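Local coordinates for protein EF0056 (Enterococcus faecalis, PDB 6ORI) that is a surface protein probably linked to biofilm formation, of unknown molecular function, whose N-terminal region has immunoglobulin-like beta architecture and binds a calcium ion, at residues Ala63-Leu74 with Asn112-Asn122; Ala79-Val87 with Ser96-Asn104. All coordinates share one frame; numbering follows the deposited sequence. Where two conformers were deposited one is given.

Contact 1. Residues Ala63-Leu74 with Asn112-Asn122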
loop_
_atom_site.group_PDB
_atom_site.type_symbol
_atom_site.label_atom_id
_atom_site.label_comp_id
_atom_site.label_asym_id
_atom_site.label_seq_id
_atom_site.Cartn_x
_atom_site.Cartn_y
_atom_site.Cartn_z
ATOM N N ALA A 63 -20.663 7.540 -7.958
ATOM C CA ALA A 63 -21.121 6.471 -7.097
ATOM C C ALA A 63 -22.010 7.067 -6.026
ATOM O O ALA A 63 -21.977 8.262 -5.766
ATOM C CB ALA A 63 -19.950 5.752 -6.457
ATOM N N SER A 64 -22.815 6.229 -5.398
ATOM C CA SER A 64 -23.757 6.692 -4.394
ATOM C C SER A 64 -24.172 5.538 -3.519
ATOM O O SER A 64 -23.827 4.385 -3.788
ATOM C CB SER A 64 -25.001 7.310 -5.043
ATOM O OG SER A 64 -25.616 6.376 -5.904
ATOM N N THR A 65 -24.926 5.905 -2.493
ATOM C CA THR A 65 -25.582 5.007 -1.542
ATOM C C THR A 65 -24.676 4.458 -0.452
ATOM O O THR A 65 -23.458 4.518 -0.549
ATOM C CB THR A 65 -26.309 3.772 -2.179
ATOM O OG1 THR A 65 -25.400 2.699 -2.405
ATOM C CG2 THR A 65 -27.049 4.104 -3.457
ATOM N N ALA A 66 -25.310 3.902 0.571
ATOM C CA ALA A 66 -24.642 3.238 1.674
ATOM C C ALA A 66 -24.136 1.849 1.313
ATOM O O ALA A 66 -23.639 1.150 2.178
ATOM C CB ALA A 66 -25.598 3.136 2.845
ATOM N N ASN A 67 -24.232 1.441 0.052
ATOM C CA ASN A 67 -23.728 0.131 -0.330
ATOM C C ASN A 67 -22.245 -0.081 -0.024
ATOM O O ASN A 67 -21.811 -1.190 0.275
ATOM C CB ASN A 67 -23.949 -0.114 -1.816
ATOM C CG ASN A 67 -23.556 -1.507 -2.222
ATOM O OD1 ASN A 67 -24.145 -2.489 -1.757
ATOM N ND2 ASN A 67 -22.517 -1.626 -3.034
ATOM N N TRP A 68 -21.495 0.997 -0.178
ATOM C CA TRP A 68 -20.042 0.981 -0.179
ATOM C C TRP A 68 -19.539 1.304 1.210
ATOM O O TRP A 68 -19.782 2.389 1.737
ATOM C CB TRP A 68 -19.552 2.008 -1.176
ATOM C CG TRP A 68 -20.204 1.888 -2.516
ATOM C CD1 TRP A 68 -21.078 2.768 -3.058
ATOM C CD2 TRP A 68 -20.056 0.822 -3.468
ATOM N NE1 TRP A 68 -21.491 2.325 -4.297
ATOM C CE2 TRP A 68 -20.873 1.136 -4.569
ATOM C CE3 TRP A 68 -19.322 -0.361 -3.497
ATOM C CZ2 TRP A 68 -20.980 0.313 -5.678
ATOM C CZ3 TRP A 68 -19.411 -1.170 -4.610
ATOM C CH2 TRP A 68 -20.238 -0.829 -5.686
ATOM N N GLU A 69 -18.831 0.345 1.794
ATOM C CA GLU A 69 -18.353 0.476 3.176
ATOM C C GLU A 69 -16.850 0.283 3.257
ATOM O O GLU A 69 -16.312 -0.732 2.818
ATOM C CB GLU A 69 -19.044 -0.542 4.061
ATOM C CG GLU A 69 -18.670 -0.450 5.521
ATOM C CD GLU A 69 -19.544 -1.349 6.344
ATOM O OE1 GLU A 69 -19.195 -2.545 6.469
ATOM O OE2 GLU A 69 -20.604 -0.866 6.796
ATOM N N ILE A 70 -16.178 1.260 3.840
ATOM C CA ILE A 70 -14.750 1.185 4.063
ATOM C C ILE A 70 -14.526 0.424 5.350
ATOM O O ILE A 70 -15.198 0.698 6.366
ATOM C CB ILE A 70 -14.153 2.597 4.203
ATOM C CG1 ILE A 70 -14.284 3.387 2.888
ATOM C CG2 ILE A 70 -12.669 2.532 4.640
ATOM C CD1 ILE A 70 -13.952 4.857 3.031
ATOM N N ARG A 71 -13.639 -0.554 5.307
ATOM C CA ARG A 71 -13.238 -1.284 6.481
ATOM C C ARG A 71 -11.771 -1.065 6.751
ATOM O O ARG A 71 -10.950 -1.009 5.828
ATOM C CB ARG A 71 -13.578 -2.762 6.362
ATOM C CG ARG A 71 -15.100 -2.939 6.482
ATOM C CD ARG A 71 -15.555 -4.343 6.620
ATOM N NE ARG A 71 -17.010 -4.384 6.672
ATOM C CZ ARG A 71 -17.711 -5.502 6.679
ATOM N NH1 ARG A 71 -17.109 -6.680 6.614
ATOM N NH2 ARG A 71 -19.025 -5.432 6.717
ATOM N N LEU A 72 -11.440 -0.885 8.029
ATOM C CA LEU A 72 -10.073 -0.646 8.478
ATOM C C LEU A 72 -9.764 -1.712 9.522
ATOM O O LEU A 72 -10.392 -1.761 10.588
ATOM C CB LEU A 72 -9.940 0.735 9.081
ATOM C CG LEU A 72 -8.583 1.057 9.684
ATOM C CD1 LEU A 72 -7.483 1.116 8.634
ATOM C CD2 LEU A 72 -8.675 2.366 10.453
ATOM N N GLN A 73 -8.830 -2.602 9.195
ATOM C CA GLN A 73 -8.321 -3.599 10.129
ATOM C C GLN A 73 -7.014 -3.078 10.719
ATOM O O GLN A 73 -6.147 -2.572 9.980
ATOM C CB GLN A 73 -8.084 -4.965 9.466
ATOM C CG GLN A 73 -7.541 -6.023 10.440
ATOM C CD GLN A 73 -7.529 -7.439 9.867
ATOM O OE1 GLN A 73 -8.417 -7.831 9.109
ATOM N NE2 GLN A 73 -6.531 -8.223 10.257
ATOM N N LEU A 74 -6.877 -3.184 12.042
ATOM C CA LEU A 74 -5.642 -2.815 12.725
ATOM C C LEU A 74 -5.061 -4.031 13.418
ATOM O O LEU A 74 -5.776 -4.874 13.927
ATOM C CB LEU A 74 -5.882 -1.727 13.766
ATOM C CG LEU A 74 -6.423 -0.423 13.234
ATOM C CD1 LEU A 74 -6.649 0.501 14.410
ATOM C CD2 LEU A 74 -5.508 0.215 12.216
ATOM N N ASN A 112 -10.959 -6.645 15.400
ATOM C CA ASN A 112 -9.995 -5.622 15.046
ATOM C C ASN A 112 -10.324 -4.956 13.729
ATOM O O ASN A 112 -9.411 -4.463 13.071
ATOM C CB ASN A 112 -8.569 -6.191 15.025
ATOM C CG ASN A 112 -8.364 -7.250 13.946
ATOM O OD1 ASN A 112 -9.291 -7.920 13.534
ATOM N ND2 ASN A 112 -7.131 -7.416 13.507
ATOM N N ILE A 113 -11.607 -4.933 13.361
ATOM C CA ILE A 113 -12.060 -4.270 12.155
ATOM C C ILE A 113 -13.066 -3.171 12.510
ATOM O O ILE A 113 -13.955 -3.382 13.346
ATOM C CB ILE A 113 -12.665 -5.265 11.148
ATOM C CG1 ILE A 113 -11.686 -6.423 10.916
ATOM C CG2 ILE A 113 -13.010 -4.537 9.838
ATOM C CD1 ILE A 113 -12.182 -7.487 9.943
ATOM N N TRP A 114 -12.906 -2.015 11.891
ATOM C CA TRP A 114 -13.779 -0.871 12.005
ATOM C C TRP A 114 -14.374 -0.539 10.633
ATOM O O TRP A 114 -13.811 -0.880 9.597
ATOM C CB TRP A 114 -12.989 0.334 12.510
ATOM C CG TRP A 114 -12.643 0.301 13.967
ATOM C CD1 TRP A 114 -13.258 1.009 14.949
ATOM C CD2 TRP A 114 -11.591 -0.434 14.616
ATOM N NE1 TRP A 114 -12.657 0.774 16.161
ATOM C CE2 TRP A 114 -11.642 -0.117 15.984
ATOM C CE3 TRP A 114 -10.599 -1.315 14.173
ATOM C CZ2 TRP A 114 -10.768 -0.660 16.913
ATOM C CZ3 TRP A 114 -9.726 -1.852 15.118
ATOM C CH2 TRP A 114 -9.824 -1.516 16.461
ATOM N N LYS A 115 -15.488 0.182 10.628
ATOM C CA LYS A 115 -16.225 0.484 9.395
ATOM C C LYS A 115 -16.737 1.916 9.352
ATOM O O LYS A 115 -17.128 2.490 10.386
ATOM C CB LYS A 115 -17.412 -0.473 9.208
ATOM C CG LYS A 115 -18.444 -0.407 10.313
ATOM C CD LYS A 115 -19.591 -1.400 10.089
ATOM C CE LYS A 115 -20.551 -1.297 11.248
ATOM N NZ LYS A 115 -21.803 -2.060 11.028
ATOM N N VAL A 116 -16.727 2.509 8.164
ATOM C CA VAL A 116 -17.355 3.811 7.897
ATOM C C VAL A 116 -17.829 3.798 6.463
ATOM O O VAL A 116 -17.222 3.144 5.628
ATOM C CB VAL A 116 -16.368 4.971 8.189
ATOM C CG1 VAL A 116 -15.250 5.077 7.162
ATOM C CG2 VAL A 116 -17.107 6.286 8.295
ATOM N N ASN A 117 -18.922 4.467 6.154
ATOM C CA ASN A 117 -19.390 4.467 4.791
ATOM C C ASN A 117 -18.430 5.232 3.895
ATOM O O ASN A 117 -17.844 6.232 4.280
ATOM C CB ASN A 117 -20.801 5.044 4.709
ATOM C CG ASN A 117 -21.834 4.108 5.270
ATOM O OD1 ASN A 117 -21.550 2.947 5.538
ATOM N ND2 ASN A 117 -23.060 4.593 5.387
ATOM N N TYR A 118 -18.284 4.764 2.670
ATOM C CA TYR A 118 -17.468 5.465 1.691
ATOM C C TYR A 118 -18.078 6.806 1.262
ATOM O O TYR A 118 -17.360 7.790 1.129
ATOM C CB TYR A 118 -17.253 4.544 0.467
ATOM C CG TYR A 118 -16.358 5.121 -0.615
ATOM C CD1 TYR A 118 -16.841 6.042 -1.525
ATOM C CD2 TYR A 118 -15.024 4.738 -0.728
ATOM C CE1 TYR A 118 -16.018 6.575 -2.521
ATOM C CE2 TYR A 118 -14.204 5.263 -1.719
ATOM C CZ TYR A 118 -14.716 6.172 -2.607
ATOM O OH TYR A 118 -13.903 6.695 -3.590
ATOM N N ILE A 119 -19.396 6.828 1.043
ATOM C CA ILE A 119 -20.042 7.950 0.380
ATOM C C ILE A 119 -20.471 8.999 1.385
ATOM O O ILE A 119 -21.194 8.698 2.357
ATOM C CB ILE A 119 -21.254 7.476 -0.444
ATOM C CG1 ILE A 119 -20.806 6.509 -1.547
ATOM C CG2 ILE A 119 -22.031 8.657 -1.002
ATOM C CD1 ILE A 119 -20.127 7.174 -2.745
ATOM N N ARG A 120 -20.037 10.229 1.125
ATOM C CA ARG A 120 -20.202 11.316 2.063
ATOM C C ARG A 120 -21.662 11.588 2.426
ATOM O O ARG A 120 -21.965 11.853 3.589
ATOM C CB ARG A 120 -19.541 12.576 1.518
ATOM C CG ARG A 120 -19.468 13.683 2.575
ATOM C CD ARG A 120 -18.704 14.879 2.087
ATOM N NE ARG A 120 -19.345 15.476 0.925
ATOM C CZ ARG A 120 -18.811 16.433 0.185
ATOM N NH1 ARG A 120 -17.601 16.881 0.438
ATOM N NH2 ARG A 120 -19.475 16.903 -0.857
ATOM N N ALA A 121 -22.557 11.539 1.439
ATOM C CA ALA A 121 -23.982 11.812 1.673
ATOM C C ALA A 121 -24.668 10.731 2.462
ATOM O O ALA A 121 -25.815 10.921 2.887
ATOM C CB ALA A 121 -24.707 12.003 0.366
ATOM N N ASN A 122 -24.001 9.605 2.655
ATOM C CA ASN A 122 -24.505 8.530 3.494
ATOM C C ASN A 122 -23.690 8.435 4.787
ATOM O O ASN A 122 -23.260 7.355 5.185
ATOM C CB ASN A 122 -24.497 7.223 2.702
ATOM C CG ASN A 122 -25.375 7.299 1.489
ATOM O OD1 ASN A 122 -24.900 7.536 0.366
ATOM N ND2 ASN A 122 -26.671 7.112 1.695
HETATM O O HOH W 1 -21.326 4.558 1.279
HETATM O O HOH W 2 -25.496 8.767 -1.987
HETATM O O HOH W 3 -23.096 0.895 4.781
HETATM O O HOH W 4 -20.603 1.662 7.781
HETATM O O HOH W 5 -22.563 -2.122 8.087
#
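Ala63 sets its CB 4.0 Å from CD1 of Ile119, whose CG1 also meets the carbonyl oxygen of Thr65. Thr65 OG1 accepts from Asn67 N in an ST turn ahead of the strand, and one water accepts a hydrogen bond from Ile119 N and donates to both Thr65 O and Trp68 O. A second water joins Ala66 O to Asn117 OD1; the other end of that amide, ND2, bonds Asn122 O in the carbonyl plane. At Trp68 the antiparallel pairing begins. Its O accepts from Tyr118 N, its CB packs on Tyr118 CB, and the indole runs alongside Ile119, with CG1 at the ring edge. Phe31 meets both the Trp68 and Tyr118 rings edge-to-face.

Glu69 extends with CG anti to the backbone N (chi1 -177°), which carries its carboxylate over to Lys115, where Glu69 OE2 lies 3.5 Å from Lys115 CD. Glu69 OE2 and Lys115 NZ, 4.6 Å apart, are bridged by water. Ile70 bonds Val116 in both directions and leans CD1 on Tyr118 CD2 (3.9 Å). Arg71 grips Glu69 OE1 side-on, NE and NH2 each 2.9 Å away, with the oxygen in the guanidinium plane. Leu72 pairs with Trp114 as Ile70 does with Val116, its O also lying in plane at the indole edge. Gln73 crosses Asn112 but sends NE2 to Phe19 O. Leu74 closes the run: Asn112 ND2 reaches Leu74 O at 2.9 Å from above the carbonyl plane, and Leu74 CD1 meets Trp114 CZ3 at 3.9 Å.

One face, with Ile70, Leu72, Trp114 and Val116, is thus hydrophobic, whereas Glu69 and Arg71 on the other form a salt bridge, with Lys115 joined through water. With Glu21 and Asp178 also paired to Arg71, Glu69 and Arg71 are probably both ionised.

Contact 2. Residues Ala79-Val87 with Ser96-Asn104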
loop_
_atom_site.group_PDB
_atom_site.type_symbol
_atom_site.label_atom_id
_atom_site.label_comp_id
_atom_site.label_asym_id
_atom_site.label_seq_id
_atom_site.Cartn_x
_atom_site.Cartn_y
_atom_site.Cartn_z
ATOM N N ALA A 79 -5.182 -3.018 18.383
ATOM C CA ALA A 79 -6.634 -2.980 18.450
ATOM C C ALA A 79 -7.145 -3.215 19.870
ATOM O O ALA A 79 -8.144 -2.608 20.297
ATOM C CB ALA A 79 -7.225 -4.010 17.499
ATOM N N GLN A 80 -6.465 -4.061 20.627
ATOM C CA GLN A 80 -6.901 -4.369 21.983
ATOM C C GLN A 80 -6.998 -3.126 22.869
ATOM O O GLN A 80 -7.726 -3.140 23.861
ATOM C CB GLN A 80 -5.954 -5.393 22.603
ATOM C CG GLN A 80 -4.559 -4.856 22.805
ATOM C CD GLN A 80 -3.594 -5.851 23.443
ATOM O OE1 GLN A 80 -3.970 -6.600 24.339
ATOM N NE2 GLN A 80 -2.336 -5.849 22.977
ATOM N N TYR A 81 -6.291 -2.060 22.501
ATOM C CA TYR A 81 -6.264 -0.826 23.290
ATOM C C TYR A 81 -6.914 0.367 22.613
ATOM O O TYR A 81 -6.868 1.478 23.123
ATOM C CB TYR A 81 -4.821 -0.457 23.692
ATOM C CG TYR A 81 -4.233 -1.430 24.701
ATOM C CD1 TYR A 81 -4.865 -1.644 25.919
ATOM C CD2 TYR A 81 -3.073 -2.128 24.432
ATOM C CE1 TYR A 81 -4.345 -2.527 26.854
ATOM C CE2 TYR A 81 -2.542 -3.025 25.373
ATOM C CZ TYR A 81 -3.186 -3.207 26.571
ATOM O OH TYR A 81 -2.664 -4.094 27.492
ATOM N N VAL A 82 -7.533 0.178 21.459
ATOM C CA VAL A 82 -8.211 1.287 20.784
ATOM C C VAL A 82 -9.523 1.602 21.496
ATOM O O VAL A 82 -10.310 0.699 21.772
ATOM C CB VAL A 82 -8.503 0.981 19.313
ATOM C CG1 VAL A 82 -9.376 2.058 18.680
ATOM C CG2 VAL A 82 -7.205 0.847 18.522
ATOM N N GLU A 83 -9.739 2.877 21.816
ATOM C CA GLU A 83 -11.012 3.320 22.369
ATOM C C GLU A 83 -11.929 3.916 21.324
ATOM O O GLU A 83 -13.132 3.666 21.349
ATOM C CB GLU A 83 -10.797 4.340 23.487
ATOM C CG GLU A 83 -12.140 4.795 24.072
ATOM C CD GLU A 83 -12.039 5.503 25.397
ATOM O OE1 GLU A 83 -11.056 5.298 26.140
ATOM O OE2 GLU A 83 -12.975 6.281 25.697
ATOM N N LYS A 84 -11.390 4.718 20.421
ATOM C CA LYS A 84 -12.196 5.456 19.471
ATOM C C LYS A 84 -11.371 5.763 18.225
ATOM O O LYS A 84 -10.167 5.972 18.332
ATOM C CB LYS A 84 -12.641 6.759 20.185
ATOM C CG LYS A 84 -13.217 7.889 19.362
ATOM C CD LYS A 84 -13.526 9.128 20.266
ATOM C CE LYS A 84 -12.317 9.647 21.098
ATOM N NZ LYS A 84 -12.585 10.918 21.913
ATOM N N ILE A 85 -12.019 5.777 17.061
ATOM C CA ILE A 85 -11.389 6.226 15.814
ATOM C C ILE A 85 -12.377 7.164 15.137
ATOM O O ILE A 85 -13.552 6.809 14.956
ATOM C CB ILE A 85 -11.067 5.059 14.876
ATOM C CG1 ILE A 85 -10.236 3.993 15.592
ATOM C CG2 ILE A 85 -10.378 5.597 13.639
ATOM C CD1 ILE A 85 -9.850 2.831 14.710
ATOM N N GLN A 86 -11.914 8.360 14.772
ATOM C CA GLN A 86 -12.741 9.337 14.073
ATOM C C GLN A 86 -11.945 9.974 12.947
ATOM O O GLN A 86 -10.711 9.909 12.928
ATOM C CB GLN A 86 -13.224 10.456 15.006
ATOM C CG GLN A 86 -14.124 10.007 16.136
ATOM C CD GLN A 86 -14.633 11.186 16.926
ATOM O OE1 GLN A 86 -14.198 12.312 16.704
ATOM N NE2 GLN A 86 -15.588 10.950 17.817
ATOM N N VAL A 87 -12.654 10.575 11.993
ATOM C CA VAL A 87 -12.032 11.261 10.863
ATOM C C VAL A 87 -13.043 12.241 10.301
ATOM O O VAL A 87 -14.239 12.016 10.429
ATOM C CB VAL A 87 -11.570 10.250 9.784
ATOM C CG1 VAL A 87 -12.752 9.585 9.094
ATOM C CG2 VAL A 87 -10.689 10.913 8.755
ATOM N N SER A 96 -20.414 16.631 9.093
ATOM C CA SER A 96 -19.813 16.523 10.417
ATOM C C SER A 96 -18.753 15.405 10.504
ATOM O O SER A 96 -18.692 14.497 9.668
ATOM C CB SER A 96 -20.906 16.313 11.467
ATOM O OG SER A 96 -21.707 15.191 11.167
ATOM N N ARG A 97 -17.954 15.476 11.557
ATOM C CA ARG A 97 -16.917 14.470 11.835
ATOM C C ARG A 97 -17.548 13.090 11.951
ATOM O O ARG A 97 -18.626 12.916 12.505
ATOM C CB ARG A 97 -16.194 14.846 13.114
ATOM C CG ARG A 97 -14.998 14.034 13.448
ATOM C CD ARG A 97 -14.147 14.784 14.458
ATOM N NE ARG A 97 -13.012 14.013 14.906
ATOM C CZ ARG A 97 -11.861 13.924 14.251
ATOM N NH1 ARG A 97 -11.691 14.541 13.092
ATOM N NH2 ARG A 97 -10.895 13.205 14.743
ATOM N N ARG A 98 -16.868 12.099 11.385
ATOM C CA ARG A 98 -17.362 10.724 11.374
ATOM C C ARG A 98 -16.639 9.857 12.384
ATOM O O ARG A 98 -15.478 10.083 12.704
ATOM C CB ARG A 98 -17.182 10.075 10.010
ATOM C CG ARG A 98 -17.693 10.880 8.846
ATOM C CD ARG A 98 -19.139 11.260 8.951
ATOM N NE ARG A 98 -19.589 11.740 7.642
ATOM C CZ ARG A 98 -20.606 12.561 7.418
ATOM N NH1 ARG A 98 -21.327 13.033 8.424
ATOM N NH2 ARG A 98 -20.913 12.903 6.175
ATOM N N THR A 99 -17.357 8.839 12.870
ATOM C CA THR A 99 -16.801 7.816 13.739
ATOM C C THR A 99 -16.652 6.529 12.963
ATOM O O THR A 99 -17.541 6.141 12.210
ATOM C CB THR A 99 -17.708 7.619 14.959
ATOM O OG1 THR A 99 -17.662 8.816 15.745
ATOM C CG2 THR A 99 -17.220 6.470 15.837
ATOM N N PHE A 100 -15.504 5.889 13.093
ATOM C CA PHE A 100 -15.306 4.538 12.570
ATOM C C PHE A 100 -15.913 3.593 13.620
ATOM O O PHE A 100 -15.496 3.629 14.773
ATOM C CB PHE A 100 -13.813 4.254 12.437
ATOM C CG PHE A 100 -13.229 4.433 11.077
ATOM C CD1 PHE A 100 -13.245 3.381 10.193
ATOM C CD2 PHE A 100 -12.584 5.605 10.694
ATOM C CE1 PHE A 100 -12.664 3.474 8.931
ATOM C CE2 PHE A 100 -11.996 5.689 9.418
ATOM C CZ PHE A 100 -12.054 4.629 8.559
ATOM N N VAL A 101 -16.886 2.780 13.258
ATOM C CA VAL A 101 -17.600 1.918 14.202
ATOM C C VAL A 101 -16.930 0.574 14.280
ATOM O O VAL A 101 -16.653 -0.043 13.249
ATOM C CB VAL A 101 -19.069 1.752 13.737
ATOM C CG1 VAL A 101 -19.811 0.702 14.556
ATOM C CG2 VAL A 101 -19.783 3.081 13.790
ATOM N N ARG A 102 -16.682 0.090 15.485
ATOM C CA ARG A 102 -16.017 -1.179 15.650
ATOM C C ARG A 102 -16.978 -2.338 15.385
ATOM O O ARG A 102 -18.129 -2.325 15.829
ATOM C CB ARG A 102 -15.413 -1.277 17.042
ATOM C CG ARG A 102 -14.404 -2.384 17.163
ATOM C CD ARG A 102 -13.578 -2.213 18.427
ATOM N NE ARG A 102 -12.524 -3.206 18.502
ATOM C CZ ARG A 102 -11.499 -3.161 19.344
ATOM N NH1 ARG A 102 -11.359 -2.148 20.191
ATOM N NH2 ARG A 102 -10.614 -4.141 19.325
ATOM N N ILE A 103 -16.529 -3.333 14.664
ATOM C CA ILE A 103 -17.308 -4.529 14.422
ATOM C C ILE A 103 -17.038 -5.541 15.542
ATOM O O ILE A 103 -15.892 -5.749 15.944
ATOM C CB ILE A 103 -16.949 -5.127 13.031
ATOM C CG1 ILE A 103 -17.337 -4.134 11.928
ATOM C CG2 ILE A 103 -17.654 -6.465 12.832
ATOM C CD1 ILE A 103 -16.834 -4.503 10.558
ATOM N N ASN A 104 -18.099 -6.167 16.045
ATOM C CA ASN A 104 -17.996 -7.174 17.084
ATOM C C ASN A 104 -18.351 -8.513 16.511
ATOM O O ASN A 104 -18.986 -8.592 15.462
ATOM C CB ASN A 104 -18.927 -6.815 18.217
ATOM C CG ASN A 104 -18.688 -5.413 18.682
ATOM O OD1 ASN A 104 -17.563 -5.069 19.056
ATOM N ND2 ASN A 104 -19.698 -4.569 18.590
HETATM O O HOH W 6 -12.944 0.219 20.817
HETATM O O HOH W 7 -14.548 4.378 17.213
#
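The backbones run antiparallel as a beta hairpin, Val87 and Arg98 exchanging two hydrogen bonds, Gln86 facing Thr99 in a non-hydrogen-bonded pair, and Phe100 N donating to Ile85 O at 2.9 Å. Beyond that point the strands part: a water accepts from Ile85 N and donates to Phe100 O, filling the place of the next direct bond. Further back, Glu83 and Lys84 form a classic beta bulge against Thr143 of strand 135-144, which flanks strand 82-87.

On the buried face Phe100 carries the packing. Its CD2 lies 3.7 Å from Ile85 CG2 and its CE2 4.0 Å from Val87 CG1, the ring crossing both aliphatic chains at a slant; Val116 of the adjoining strand 113-117 and Leu72 of strand 68-74 beyond it also touch the ring. The opposite face is polar. Gln86, extended beyond CG, meets Arg97 at about a right angle, and Gln86 OE1 accepts from Arg97 NE at 2.7 Å with the donor in the carbonyl plane. The Arg97 chain is extended as far as NE, and a chi4 of 83° turns the guanidinium so that one face covers the Gln86-Val87 peptide, while NH1 forms a salt bridge with Asp88. The amide and guanidinium planes stand 63° apart.

Where the backbones have separated, the long arm of Arg102 spans the gap. NE bonds Thr111 O, and NH1 and NH2 make weak hydrogen bonds to Ala79 O within the turn from Ala79 to Val82. A water in the plane of the Arg102 guanidinium accepts from NH1 at 2.9 Å and donates to Val82 O at 2.8 Å.

In the fold
Contact 1 and contact 2 belong to one antiparallel sheet, their centres about 12 Å apart. Strands 113-117 and 98-104 are neighbours in it and join the two contacts: Lys115 N lies 2.9 Å from Val101 O, and Ile113 O lies 2.9 Å from Ile103 N, both probable hydrogen bonds. In sequence, the hairpin of contact 2 falls between the two segments of contact 1, so the chain leaves strand 68-74, makes the hairpin and returns to pair with that strand. Trp114 CD1 packs 3.5 Å from Phe100 O at the seam. Neither contact supplies a ligand to the calcium ion, whose site is formed by Ser162, Gly372, Asp374, Leu400 and Asp402.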